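Local coordinates for protein ALKF (Bacillus cereus, PDB 3ZBO) that probably binds branched DNA structures such as Holliday junctions, and is related to the HEAT-like repeat DNA glycosylases although its cellular role remains unknown, at residues Y28-H34 with Y96-L100; E128-S132 with P170-A176; M158-V162 with M177-L181; K163-H167 with E201-V205. All coordinates share one frame; numbering follows the deposited sequence. Where two conformers were deposited one is given.

Contact 1 (Y28-H34 with Y96-L100); sequences YISNGAH and YFYML
His34 lays its imidazole over one face of the Tyr96 ring in an offset stack, with centroids 3.8 Å apart and planes tilted by only 11°. The two side chains approach from opposite directions, and His34 NE2 sits over the middle of the phenol. Just beyond the stack, His34 N donates an almost straight bond to Tyr96 OH (2.9 Å, 171°), while a water 2.6 Å from Tyr96 OH also donates to His34 O. The ring is therefore gripped at its hydroxyl as well as covered on its face. Over its opposite face, toward the rim, lies Phe97 CD1. The Phe97 ring itself lies flat against the turn: Gly32 C and Ala33 N cover one side, and Asn31 O comes in at the edge, 3.3 Å from Phe97 CD2. Ala33 CB closes on Phe97 CZ at 3.6 Å. Gly32, at positive phi in the Schellman motif that ends helix 22-30, has no side chain to keep this ring away; Phe97 is the N-cap residue of helix 98-110. Asn31, with CG beside its backbone N (chi1 -65°), turns its amide toward Met99 and makes a weak N-H bond from ND2 to SD (3.5 Å). Met99 SD also meets the Tyr28 ring obliquely in a Met-aromatic contact, while Tyr28 OH is held by Val40 O. With Tyr96 OH bonded by His34 N and a water, and Asn31 OD1 joined to Tyr98 OH through another, the contact combines aromatic stacking with polar anchoring rather than relying on aliphatic packing.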
loop_
_atom_site.group_PDB
_atom_site.type_symbol
_atom_site.label_atom_id
_atom_site.label_comp_id
_atom_site.label_asym_id
_atom_site.label_seq_id
_atom_site.Cartn_x
_atom_site.Cartn_y
_atom_site.Cartn_z
ATOM N N TYR A 28 6.992 11.772 -8.669
ATOM C CA TYR A 28 5.640 11.166 -8.660
ATOM C C TYR A 28 5.144 10.915 -10.042
ATOM O O TYR A 28 4.553 9.828 -10.327
ATOM C CB TYR A 28 4.678 12.091 -7.905
ATOM C CG TYR A 28 4.833 12.133 -6.408
ATOM C CD1 TYR A 28 5.677 11.219 -5.674
ATOM C CD2 TYR A 28 4.087 13.085 -5.721
ATOM C CE1 TYR A 28 5.749 11.312 -4.345
ATOM C CE2 TYR A 28 4.188 13.214 -4.373
ATOM C CZ TYR A 28 4.986 12.315 -3.695
ATOM O OH TYR A 28 5.026 12.428 -2.301
ATOM N N ILE A 29 5.386 11.856 -10.949
ATOM C CA ILE A 29 4.986 11.652 -12.344
ATOM C C ILE A 29 5.783 10.479 -13.000
ATOM O O ILE A 29 5.176 9.652 -13.764
ATOM C CB ILE A 29 5.137 13.001 -13.104
ATOM C CG1 ILE A 29 4.024 13.934 -12.589
ATOM C CG2 ILE A 29 4.917 12.774 -14.589
ATOM C CD1 ILE A 29 4.153 15.392 -13.189
ATOM N N SER A 30 7.060 10.347 -12.656
ATOM C CA SER A 30 7.860 9.224 -13.128
ATOM C C SER A 30 7.262 7.892 -12.685
ATOM O O SER A 30 7.275 6.889 -13.390
ATOM C CB SER A 30 9.311 9.422 -12.628
ATOM O OG SER A 30 9.561 8.666 -11.490
ATOM N N ASN A 31 6.615 7.901 -11.517
ATOM C CA ASN A 31 6.055 6.683 -10.993
ATOM C C ASN A 31 4.635 6.388 -11.548
ATOM O O ASN A 31 4.034 5.368 -11.213
ATOM C CB ASN A 31 5.883 6.765 -9.473
ATOM C CG ASN A 31 7.230 6.873 -8.722
ATOM O OD1 ASN A 31 8.286 6.642 -9.298
ATOM N ND2 ASN A 31 7.187 7.168 -7.423
ATOM N N GLY A 32 4.051 7.340 -12.266
ATOM C CA GLY A 32 2.745 7.127 -12.915
ATOM C C GLY A 32 1.684 8.132 -12.513
ATOM O O GLY A 32 0.568 8.022 -13.012
ATOM N N ALA A 33 2.036 9.088 -11.639
ATOM C CA ALA A 33 1.040 10.165 -11.267
ATOM C C ALA A 33 0.838 11.017 -12.525
ATOM O O ALA A 33 1.745 11.133 -13.384
ATOM C CB ALA A 33 1.534 11.063 -10.096
ATOM N N HIS A 34 -0.323 11.616 -12.604
ATOM C CA HIS A 34 -0.585 12.621 -13.647
ATOM C C HIS A 34 -1.138 13.856 -13.079
ATOM O O HIS A 34 -1.599 13.875 -11.927
ATOM C CB HIS A 34 -1.471 12.043 -14.751
ATOM C CG HIS A 34 -2.762 11.412 -14.345
ATOM N ND1 HIS A 34 -3.780 12.097 -13.717
ATOM C CD2 HIS A 34 -3.238 10.177 -14.604
ATOM C CE1 HIS A 34 -4.807 11.273 -13.538
ATOM N NE2 HIS A 34 -4.523 10.128 -14.122
ATOM N N TYR A 96 -5.680 5.302 -9.545
ATOM C CA TYR A 96 -5.330 5.012 -10.952
ATOM C C TYR A 96 -3.926 4.513 -11.224
ATOM O O TYR A 96 -3.569 4.164 -12.340
ATOM C CB TYR A 96 -5.582 6.269 -11.828
ATOM C CG TYR A 96 -4.731 7.437 -11.524
ATOM C CD1 TYR A 96 -3.445 7.568 -12.056
ATOM C CD2 TYR A 96 -5.179 8.435 -10.673
ATOM C CE1 TYR A 96 -2.628 8.630 -11.780
ATOM C CE2 TYR A 96 -4.350 9.585 -10.366
ATOM C CZ TYR A 96 -3.059 9.703 -10.956
ATOM O OH TYR A 96 -2.226 10.728 -10.637
ATOM N N PHE A 97 -3.102 4.559 -10.190
ATOM C CA PHE A 97 -1.788 3.929 -10.259
ATOM C C PHE A 97 -1.340 3.416 -8.927
ATOM O O PHE A 97 -2.014 3.685 -7.918
ATOM C CB PHE A 97 -0.727 4.919 -10.900
ATOM C CG PHE A 97 -0.203 6.012 -9.946
ATOM C CD1 PHE A 97 -1.085 6.950 -9.323
ATOM C CD2 PHE A 97 1.173 6.086 -9.664
ATOM C CE1 PHE A 97 -0.578 8.016 -8.486
ATOM C CE2 PHE A 97 1.665 7.097 -8.868
ATOM C CZ PHE A 97 0.812 8.072 -8.252
ATOM N N TYR A 98 -0.205 2.684 -8.892
ATOM C CA TYR A 98 0.094 1.918 -7.678
ATOM C C TYR A 98 0.332 2.739 -6.414
ATOM O O TYR A 98 0.095 2.212 -5.328
ATOM C CB TYR A 98 1.300 0.977 -7.927
ATOM C CG TYR A 98 2.637 1.717 -7.887
ATOM C CD1 TYR A 98 3.118 2.309 -9.088
ATOM C CD2 TYR A 98 3.359 1.833 -6.716
ATOM C CE1 TYR A 98 4.353 3.026 -9.097
ATOM C CE2 TYR A 98 4.578 2.550 -6.660
ATOM C CZ TYR A 98 5.051 3.166 -7.869
ATOM O OH TYR A 98 6.276 3.869 -7.808
ATOM N N MET A 99 0.763 3.995 -6.519
ATOM C CA MET A 99 1.018 4.656 -5.227
ATOM C C MET A 99 -0.314 4.859 -4.578
ATOM O O MET A 99 -0.389 4.869 -3.324
ATOM C CB MET A 99 1.649 6.014 -5.455
ATOM C CG MET A 99 3.100 5.852 -5.970
ATOM S SD MET A 99 3.978 7.463 -6.112
ATOM C CE MET A 99 4.542 7.573 -4.448
ATOM N N LEU A 100 -1.378 5.104 -5.338
ATOM C CA LEU A 100 -2.724 5.223 -4.763
ATOM C C LEU A 100 -3.253 3.864 -4.264
ATOM O O LEU A 100 -3.794 3.784 -3.133
ATOM C CB LEU A 100 -3.718 5.862 -5.783
ATOM C CG LEU A 100 -3.424 7.336 -5.960
ATOM C CD1 LEU A 100 -4.183 7.769 -7.198
ATOM C CD2 LEU A 100 -3.955 8.185 -4.723
HETATM O O HOH W 1 7.820 3.527 -10.231
HETATM O O HOH W 2 -3.092 12.981 -9.677
#

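Contact 2 (E128-S132 with P170-A176); sequences ELKMS and PERTKSA
Glu128 points its CG opposite its backbone N (chi1 177°) and stays extended beyond it, which carries the carboxylate past Pro170 to the start of the neighbouring helix. There Glu128 OE2 receives the backbone N-H of Arg172 at 2.8 Å in a nearly straight bond (172°), using the anti lone pair that faces away from the other oxygen. On the way, Glu128 CG brushes Pro170 CB at 3.5 Å, the two side chains sliding past each other in opposite directions. Pro170 occupies the N-cap position, so the carboxylate meets a first-turn amide; the positive end of the helix dipole would be expected to favour its negative charge. Thr173 supplies the second bond: its OG1, beside its own backbone N, donates to Glu128 O at 3.0 Å, in the carbonyl plane and on a lone pair. The same oxygen also accepts Ser132 N within its helix, so it is held by two donors. Apolar groups fill in around these bonds. Met131, bent at its end, sets CE across Pro170 CG at 3.7 Å and CB against Thr173 CG2. Farther along, Ala176 CB rests on Ser132 O (3.3 Å), while Ser132 OG is bonded to Asp102. The guanidinium end of Arg172 leads away and makes a cation-pi contact with Tyr98. Helices 128-144 and 171-187 begin side by side, their short segments 7.8 Å apart at closest approach and nearly parallel, consistent with the stacked helices of a HEAT-like, mainly helical solenoid, as in the related glycosylases.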
loop_
_atom_site.group_PDB
_atom_site.type_symbol
_atom_site.label_atom_id
_atom_site.label_comp_id
_atom_site.label_asym_id
_atom_site.label_seq_id
_atom_site.Cartn_x
_atom_site.Cartn_y
_atom_site.Cartn_z
ATOM N N GLU A 128 -5.567 -5.634 -11.993
ATOM C CA GLU A 128 -4.148 -5.377 -11.574
ATOM C C GLU A 128 -4.105 -4.548 -10.289
ATOM O O GLU A 128 -3.430 -4.974 -9.287
ATOM C CB GLU A 128 -3.388 -4.653 -12.731
ATOM C CG GLU A 128 -1.955 -4.307 -12.300
ATOM C CD GLU A 128 -1.112 -3.940 -13.461
ATOM O OE1 GLU A 128 -1.725 -3.730 -14.593
ATOM O OE2 GLU A 128 0.079 -3.739 -13.386
ATOM N N LEU A 129 -4.675 -3.349 -10.306
ATOM C CA LEU A 129 -4.397 -2.488 -9.170
ATOM C C LEU A 129 -5.279 -2.824 -7.984
ATOM O O LEU A 129 -4.838 -2.606 -6.791
ATOM C CB LEU A 129 -4.670 -1.045 -9.565
ATOM C CG LEU A 129 -3.683 -0.467 -10.588
ATOM C CD1 LEU A 129 -4.084 0.886 -11.089
ATOM C CD2 LEU A 129 -2.299 -0.343 -9.909
ATOM N N LYS A 130 -6.473 -3.394 -8.198
ATOM C CA LYS A 130 -7.214 -3.871 -7.028
ATOM C C LYS A 130 -6.503 -5.052 -6.317
ATOM O O LYS A 130 -6.398 -5.070 -5.063
ATOM C CB LYS A 130 -8.629 -4.407 -7.397
ATOM C CG LYS A 130 -9.548 -3.347 -7.669
ATOM C CD LYS A 130 -10.998 -4.038 -7.785
ATOM C CE LYS A 130 -11.906 -3.078 -8.527
ATOM N NZ LYS A 130 -13.210 -3.861 -8.450
ATOM N N MET A 131 -5.931 -5.948 -7.133
ATOM C CA MET A 131 -5.182 -7.037 -6.515
ATOM C C MET A 131 -3.950 -6.476 -5.825
ATOM O O MET A 131 -3.603 -6.969 -4.769
ATOM C CB MET A 131 -4.710 -8.082 -7.564
ATOM C CG MET A 131 -6.011 -8.744 -8.122
ATOM S SD MET A 131 -5.585 -10.168 -9.192
ATOM C CE MET A 131 -4.726 -9.412 -10.581
ATOM N N SER A 132 -3.271 -5.522 -6.470
ATOM C CA SER A 132 -2.079 -4.905 -5.803
ATOM C C SER A 132 -2.481 -4.316 -4.444
ATOM O O SER A 132 -1.740 -4.477 -3.455
ATOM C CB SER A 132 -1.523 -3.791 -6.704
ATOM O OG SER A 132 -0.278 -3.378 -6.150
ATOM N N PRO A 170 -0.200 -9.611 -13.257
ATOM C CA PRO A 170 0.024 -8.255 -13.746
ATOM C C PRO A 170 1.133 -7.559 -13.014
ATOM O O PRO A 170 1.389 -7.917 -11.858
ATOM C CB PRO A 170 -1.343 -7.570 -13.474
ATOM C CG PRO A 170 -2.363 -8.689 -13.343
ATOM C CD PRO A 170 -1.557 -9.823 -12.724
ATOM N N GLU A 171 1.788 -6.643 -13.667
ATOM C CA GLU A 171 3.037 -6.057 -13.154
ATOM C C GLU A 171 2.902 -5.508 -11.743
ATOM O O GLU A 171 3.732 -5.790 -10.877
ATOM C CB GLU A 171 3.680 -5.003 -14.029
ATOM C CG GLU A 171 3.790 -5.478 -15.514
ATOM C CD GLU A 171 4.629 -6.739 -15.695
ATOM O OE1 GLU A 171 5.613 -6.961 -14.939
ATOM O OE2 GLU A 171 4.358 -7.524 -16.686
ATOM N N ARG A 172 1.912 -4.647 -11.506
ATOM C CA ARG A 172 1.855 -4.084 -10.164
ATOM C C ARG A 172 1.457 -5.096 -9.149
ATOM O O ARG A 172 1.870 -4.997 -7.952
ATOM C CB ARG A 172 0.873 -2.896 -10.083
ATOM C CG ARG A 172 1.320 -1.702 -10.894
ATOM C CD ARG A 172 2.788 -1.257 -10.872
ATOM N NE ARG A 172 3.278 -1.275 -9.472
ATOM C CZ ARG A 172 4.500 -0.864 -9.190
ATOM N NH1 ARG A 172 5.296 -0.298 -10.174
ATOM N NH2 ARG A 172 4.941 -1.056 -7.949
ATOM N N THR A 173 0.714 -6.122 -9.520
ATOM C CA THR A 173 0.339 -7.183 -8.612
ATOM C C THR A 173 1.647 -7.871 -8.152
ATOM O O THR A 173 1.776 -8.281 -6.972
ATOM C CB THR A 173 -0.663 -8.158 -9.273
ATOM O OG1 THR A 173 -1.685 -7.394 -9.904
ATOM C CG2 THR A 173 -1.287 -9.015 -8.189
ATOM N N LYS A 174 2.582 -8.120 -9.089
ATOM C CA LYS A 174 3.816 -8.827 -8.787
ATOM C C LYS A 174 4.553 -8.047 -7.665
ATOM O O LYS A 174 5.124 -8.662 -6.758
ATOM C CB LYS A 174 4.795 -8.750 -9.987
ATOM C CG LYS A 174 4.390 -9.573 -11.156
ATOM C CD LYS A 174 5.520 -9.407 -12.213
ATOM C CE LYS A 174 5.180 -10.158 -13.470
ATOM N NZ LYS A 174 6.245 -9.793 -14.515
ATOM N N SER A 175 4.623 -6.702 -7.750
ATOM C CA SER A 175 5.320 -5.912 -6.719
ATOM C C SER A 175 4.671 -6.149 -5.382
ATOM O O SER A 175 5.407 -6.366 -4.378
ATOM C CB SER A 175 5.217 -4.436 -7.123
ATOM O OG SER A 175 5.621 -3.621 -5.978
ATOM N N ALA A 176 3.352 -6.134 -5.307
ATOM C CA ALA A 176 2.721 -6.315 -4.017
ATOM C C ALA A 176 2.818 -7.738 -3.506
ATOM O O ALA A 176 2.987 -7.942 -2.262
ATOM C CB ALA A 176 1.177 -5.916 -4.124
#

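Contact 3 (M158-V162 with M177-L181); sequences MLEMV and MNNFL
Phe180 drives its ring into the hollow between Met158, Leu159 and Val162, three residues that lie on one side of helix 152-165. Its CG lies opposite the backbone N (chi1 178°), which sends the ring out from helix 171-187 to meet them. Met158 wraps round the far end of the ring: CB touches Phe180 CZ at 3.7 Å, and the chain, bent at its last torsion, brings CE to Phe180 CE1 at the same separation. Its sulfur makes an oblique Met-aromatic contact. Leu159 CD2 touches Phe180 CE2, the two side chains crossing at about a right angle. In return, Val162 forms a bump that fits among Met177, Phe180 and Leu181. Its two branches divide the work: CG2 slides past Met177 CB, and CG1 meets Leu181 CD2 tip to tip at 3.5 Å, closer than usual for carbons. Leu181 CD2 is also packed by Leu159 CD2, 3.7 Å away, so it fills the dip between Leu159 and Val162. The interlock is wholly apolar and buried. It is made by two short helical segments whose axes come within 10.2 Å in an oblique crossing, with the N-to-C directions 131° apart. Trp135 of helix 128-144 meets Phe180 edge-to-face and also touches Val162 and Met177, while Ile198 of helix 192-202 packs on Leu159 and Leu181, so the contact lies between these two further helices.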
loop_
_atom_site.group_PDB
_atom_site.type_symbol
_atom_site.label_atom_id
_atom_site.label_comp_id
_atom_site.label_asym_id
_atom_site.label_seq_id
_atom_site.Cartn_x
_atom_site.Cartn_y
_atom_site.Cartn_z
ATOM N N MET A 158 -1.886 -18.460 0.803
ATOM C CA MET A 158 -1.489 -17.254 0.093
ATOM C C MET A 158 -0.036 -17.308 -0.364
ATOM O O MET A 158 0.265 -16.884 -1.528
ATOM C CB MET A 158 -1.741 -16.021 0.971
ATOM C CG MET A 158 -3.244 -15.755 1.143
ATOM S SD MET A 158 -3.564 -14.525 2.351
ATOM C CE MET A 158 -3.123 -13.030 1.445
ATOM N N LEU A 159 0.873 -17.837 0.454
ATOM C CA LEU A 159 2.265 -17.955 -0.014
ATOM C C LEU A 159 2.353 -18.873 -1.241
ATOM O O LEU A 159 3.134 -18.639 -2.170
ATOM C CB LEU A 159 3.162 -18.568 1.082
ATOM C CG LEU A 159 3.447 -17.629 2.241
ATOM C CD1 LEU A 159 4.149 -18.396 3.406
ATOM C CD2 LEU A 159 4.352 -16.495 1.791
ATOM N N GLU A 160 1.567 -20.006 -1.171
ATOM C CA GLU A 160 1.573 -20.918 -2.318
ATOM C C GLU A 160 1.003 -20.291 -3.583
ATOM O O GLU A 160 1.559 -20.505 -4.665
ATOM C CB GLU A 160 0.759 -22.161 -1.978
ATOM C CG GLU A 160 1.421 -23.087 -1.010
ATOM C CD GLU A 160 2.716 -23.672 -1.499
ATOM O OE1 GLU A 160 2.838 -24.008 -2.702
ATOM O OE2 GLU A 160 3.666 -23.843 -0.711
ATOM N N MET A 161 0.001 -19.417 -3.425
ATOM C CA MET A 161 -0.554 -18.696 -4.549
ATOM C C MET A 161 0.499 -17.751 -5.144
ATOM O O MET A 161 0.668 -17.670 -6.361
ATOM C CB MET A 161 -1.806 -17.972 -4.124
ATOM C CG MET A 161 -2.431 -17.234 -5.241
ATOM S SD MET A 161 -3.085 -18.305 -6.513
ATOM C CE MET A 161 -4.009 -19.475 -5.526
ATOM N N VAL A 162 1.239 -17.076 -4.283
ATOM C CA VAL A 162 2.295 -16.244 -4.817
ATOM C C VAL A 162 3.353 -17.106 -5.549
ATOM O O VAL A 162 3.714 -16.808 -6.699
ATOM C CB VAL A 162 3.014 -15.449 -3.681
ATOM C CG1 VAL A 162 4.291 -14.725 -4.247
ATOM C CG2 VAL A 162 2.077 -14.454 -3.067
ATOM N N MET A 177 2.739 -8.722 -4.390
ATOM C CA MET A 177 2.904 -10.144 -3.915
ATOM C C MET A 177 4.368 -10.311 -3.409
ATOM O O MET A 177 4.589 -11.088 -2.474
ATOM C CB MET A 177 2.675 -11.051 -5.143
ATOM C CG MET A 177 1.231 -11.182 -5.446
ATOM S SD MET A 177 1.246 -12.262 -6.976
ATOM C CE MET A 177 -0.362 -13.053 -6.825
ATOM N N ASN A 178 5.344 -9.652 -4.087
ATOM C CA ASN A 178 6.720 -9.754 -3.584
ATOM C C ASN A 178 6.878 -9.155 -2.177
ATOM O O ASN A 178 7.602 -9.759 -1.337
ATOM C CB ASN A 178 7.677 -9.076 -4.612
ATOM C CG ASN A 178 9.143 -9.372 -4.326
ATOM O OD1 ASN A 178 9.860 -8.482 -3.787
ATOM N ND2 ASN A 178 9.543 -10.525 -4.725
ATOM N N ASN A 179 6.209 -8.012 -2.003
ATOM C CA ASN A 179 6.188 -7.357 -0.681
ATOM C C ASN A 179 5.552 -8.378 0.309
ATOM O O ASN A 179 6.082 -8.520 1.462
ATOM C CB ASN A 179 5.428 -5.997 -0.827
ATOM C CG ASN A 179 5.465 -5.168 0.420
ATOM O OD1 ASN A 179 6.284 -5.430 1.299
ATOM N ND2 ASN A 179 4.669 -4.078 0.448
ATOM N N PHE A 180 4.502 -9.066 -0.087
ATOM C CA PHE A 180 3.892 -10.017 0.840
ATOM C C PHE A 180 4.927 -11.114 1.226
ATOM O O PHE A 180 4.972 -11.488 2.405
ATOM C CB PHE A 180 2.594 -10.556 0.162
ATOM C CG PHE A 180 1.868 -11.601 0.994
ATOM C CD1 PHE A 180 0.947 -11.186 1.953
ATOM C CD2 PHE A 180 2.116 -12.927 0.759
ATOM C CE1 PHE A 180 0.233 -12.138 2.707
ATOM C CE2 PHE A 180 1.416 -13.898 1.503
ATOM C CZ PHE A 180 0.457 -13.510 2.507
ATOM N N LEU A 181 5.665 -11.677 0.288
ATOM C CA LEU A 181 6.697 -12.685 0.626
ATOM C C LEU A 181 7.657 -12.113 1.655
ATOM O O LEU A 181 7.951 -12.760 2.651
ATOM C CB LEU A 181 7.564 -13.096 -0.601
ATOM C CG LEU A 181 6.783 -13.738 -1.733
ATOM C CD1 LEU A 181 7.923 -14.227 -2.673
ATOM C CD2 LEU A 181 5.958 -15.046 -1.217
#

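Contact 4 (K163-H167 with E201-V205); sequences KDTIH and EVGIV
Ile166 supplies the apolar part of the contact, set against Val202 and Val205. Ile166 and Val202 cross at about a right angle, CG2 of the first 3.8 Å from CG1 of the second, while Ile166 CD1, carried by a CG1 that lies opposite the backbone N (chi1 -169°), reaches toward Val205 CG2 tip to tip at 3.7 Å. Val202 CG2 also rests near Lys163 CA, so Val202 touches both Lys163 and Ile166. Val205 belongs to strand 204-207 and pairs through its backbone with Leu217 of the adjoining strand.

The hydrogen bonding centres on His167. Its NE2 donates to Val202 O at 2.8 Å; the carbonyl oxygen lies exactly in the imidazole plane and presents a lone pair, yet the hydrogen bond is bent, with an N-H...O angle of 138°. A water takes a weak share of the same N-H and donates to Glu201 O, while the neighbouring CE1 edge faces Ile204 O at 3.3 Å. Ile166 CG2 lies over the centre of the imidazole, 4.0 Å above its plane. The chain of the second segment turns at Gly203, whose positive phi follows the end of helix 192-202.

The ionic part is loose. Lys163 passes obliquely by Glu201, with NZ at a long 3.9 Å from Glu201 OE1 and CD nearer to that oxygen than NZ. Lys163 NZ also has a weak, long ion pair with Glu160. The chemistry implies a short but bent imidazole bond to the last carbonyl of helix 192-202, with branched aliphatic packing alongside and charged side chains contributing little directional hold.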
loop_
_atom_site.group_PDB
_atom_site.type_symbol
_atom_site.label_atom_id
_atom_site.label_comp_id
_atom_site.label_asym_id
_atom_site.label_seq_id
_atom_site.Cartn_x
_atom_site.Cartn_y
_atom_site.Cartn_z
ATOM N N LYS A 163 3.829 -18.211 -4.960
ATOM C CA LYS A 163 4.776 -19.109 -5.631
ATOM C C LYS A 163 4.256 -19.540 -7.029
ATOM O O LYS A 163 5.016 -19.511 -8.014
ATOM C CB LYS A 163 5.001 -20.382 -4.781
ATOM C CG LYS A 163 6.004 -21.402 -5.398
ATOM C CD LYS A 163 6.037 -22.649 -4.505
ATOM C CE LYS A 163 4.966 -23.595 -4.946
ATOM N NZ LYS A 163 5.342 -25.021 -4.616
ATOM N N ASP A 164 2.987 -19.906 -7.061
ATOM C CA ASP A 164 2.443 -20.551 -8.268
ATOM C C ASP A 164 2.148 -19.546 -9.338
ATOM O O ASP A 164 2.177 -19.939 -10.554
ATOM C CB ASP A 164 1.184 -21.304 -7.959
ATOM C CG ASP A 164 1.458 -22.609 -7.164
ATOM O OD1 ASP A 164 2.573 -23.094 -7.125
ATOM O OD2 ASP A 164 0.486 -23.076 -6.496
ATOM N N THR A 165 1.938 -18.261 -8.990
ATOM C CA THR A 165 1.324 -17.348 -9.948
ATOM C C THR A 165 1.981 -15.969 -10.074
ATOM O O THR A 165 1.671 -15.194 -11.030
ATOM C CB THR A 165 -0.155 -17.044 -9.676
ATOM O OG1 THR A 165 -0.345 -16.250 -8.457
ATOM C CG2 THR A 165 -1.006 -18.381 -9.484
ATOM N N ILE A 166 2.972 -15.694 -9.235
ATOM C CA ILE A 166 3.605 -14.360 -9.344
ATOM C C ILE A 166 4.193 -14.017 -10.741
ATOM O O ILE A 166 4.067 -12.884 -11.252
ATOM C CB ILE A 166 4.639 -14.135 -8.198
ATOM C CG1 ILE A 166 5.075 -12.683 -8.167
ATOM C CG2 ILE A 166 5.910 -15.076 -8.401
ATOM C CD1 ILE A 166 5.851 -12.313 -6.827
ATOM N N HIS A 167 4.834 -15.006 -11.369
ATOM C CA HIS A 167 5.530 -14.692 -12.584
ATOM C C HIS A 167 4.583 -14.461 -13.746
ATOM O O HIS A 167 5.014 -13.979 -14.767
ATOM C CB HIS A 167 6.540 -15.813 -12.892
ATOM C CG HIS A 167 7.701 -15.832 -11.940
ATOM N ND1 HIS A 167 8.522 -14.755 -11.713
ATOM C CD2 HIS A 167 8.208 -16.838 -11.206
ATOM C CE1 HIS A 167 9.466 -15.079 -10.853
ATOM N NE2 HIS A 167 9.280 -16.337 -10.513
ATOM N N GLU A 201 12.378 -20.171 -4.198
ATOM C CA GLU A 201 11.711 -20.803 -5.384
ATOM C C GLU A 201 11.319 -19.747 -6.414
ATOM O O GLU A 201 11.471 -19.998 -7.621
ATOM C CB GLU A 201 10.499 -21.646 -4.973
ATOM C CG GLU A 201 10.992 -22.845 -4.218
ATOM C CD GLU A 201 9.965 -23.878 -3.873
ATOM O OE1 GLU A 201 9.122 -24.173 -4.720
ATOM O OE2 GLU A 201 10.088 -24.453 -2.763
ATOM N N VAL A 202 10.812 -18.583 -5.919
ATOM C CA VAL A 202 10.355 -17.531 -6.811
ATOM C C VAL A 202 11.525 -16.868 -7.536
ATOM O O VAL A 202 11.454 -16.574 -8.742
ATOM C CB VAL A 202 9.517 -16.539 -5.962
ATOM C CG1 VAL A 202 9.314 -15.262 -6.715
ATOM C CG2 VAL A 202 8.155 -17.138 -5.735
ATOM N N GLY A 203 12.593 -16.582 -6.827
ATOM C CA GLY A 203 13.737 -15.980 -7.443
ATOM C C GLY A 203 13.482 -14.514 -7.782
ATOM O O GLY A 203 12.649 -13.873 -7.169
ATOM N N ILE A 204 14.151 -14.012 -8.804
ATOM C CA ILE A 204 13.987 -12.640 -9.202
ATOM C C ILE A 204 12.598 -12.423 -9.863
ATOM O O ILE A 204 12.156 -13.224 -10.689
ATOM C CB ILE A 204 15.024 -12.236 -10.282
ATOM C CG1 ILE A 204 16.464 -12.356 -9.694
ATOM C CG2 ILE A 204 14.793 -10.806 -10.813
ATOM C CD1 ILE A 204 16.670 -11.382 -8.515
ATOM N N VAL A 205 11.947 -11.329 -9.456
ATOM C CA VAL A 205 10.631 -10.966 -10.006
ATOM C C VAL A 205 10.816 -9.664 -10.753
ATOM O O VAL A 205 11.376 -8.668 -10.201
ATOM C CB VAL A 205 9.634 -10.722 -8.809
ATOM C CG1 VAL A 205 8.328 -10.060 -9.326
ATOM C CG2 VAL A 205 9.334 -12.122 -8.179
HETATM O O HOH W 3 9.858 -19.185 -9.892
#

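Contact 1 closes along the chain before the other three open, and those three interleave. Contacts 2 and 3 share helix 171-187 and have centres about 11 Å apart; contacts 3 and 4 share helix 152-165, with centres about 8 Å apart. Contacts 2 and 4 touch through Lys174, which packs on Ile166, His167 and Val205. Contact 1 lies about 14 Å from contact 2, centre to centre, yet touches it through Tyr98 on Arg172 and through Leu129. Contact 4, about 25 Å from contact 1, continues the packing into strand 204-207. Together they join helices both adjacent and distant in the chain, consistent with a HEAT-like solenoid.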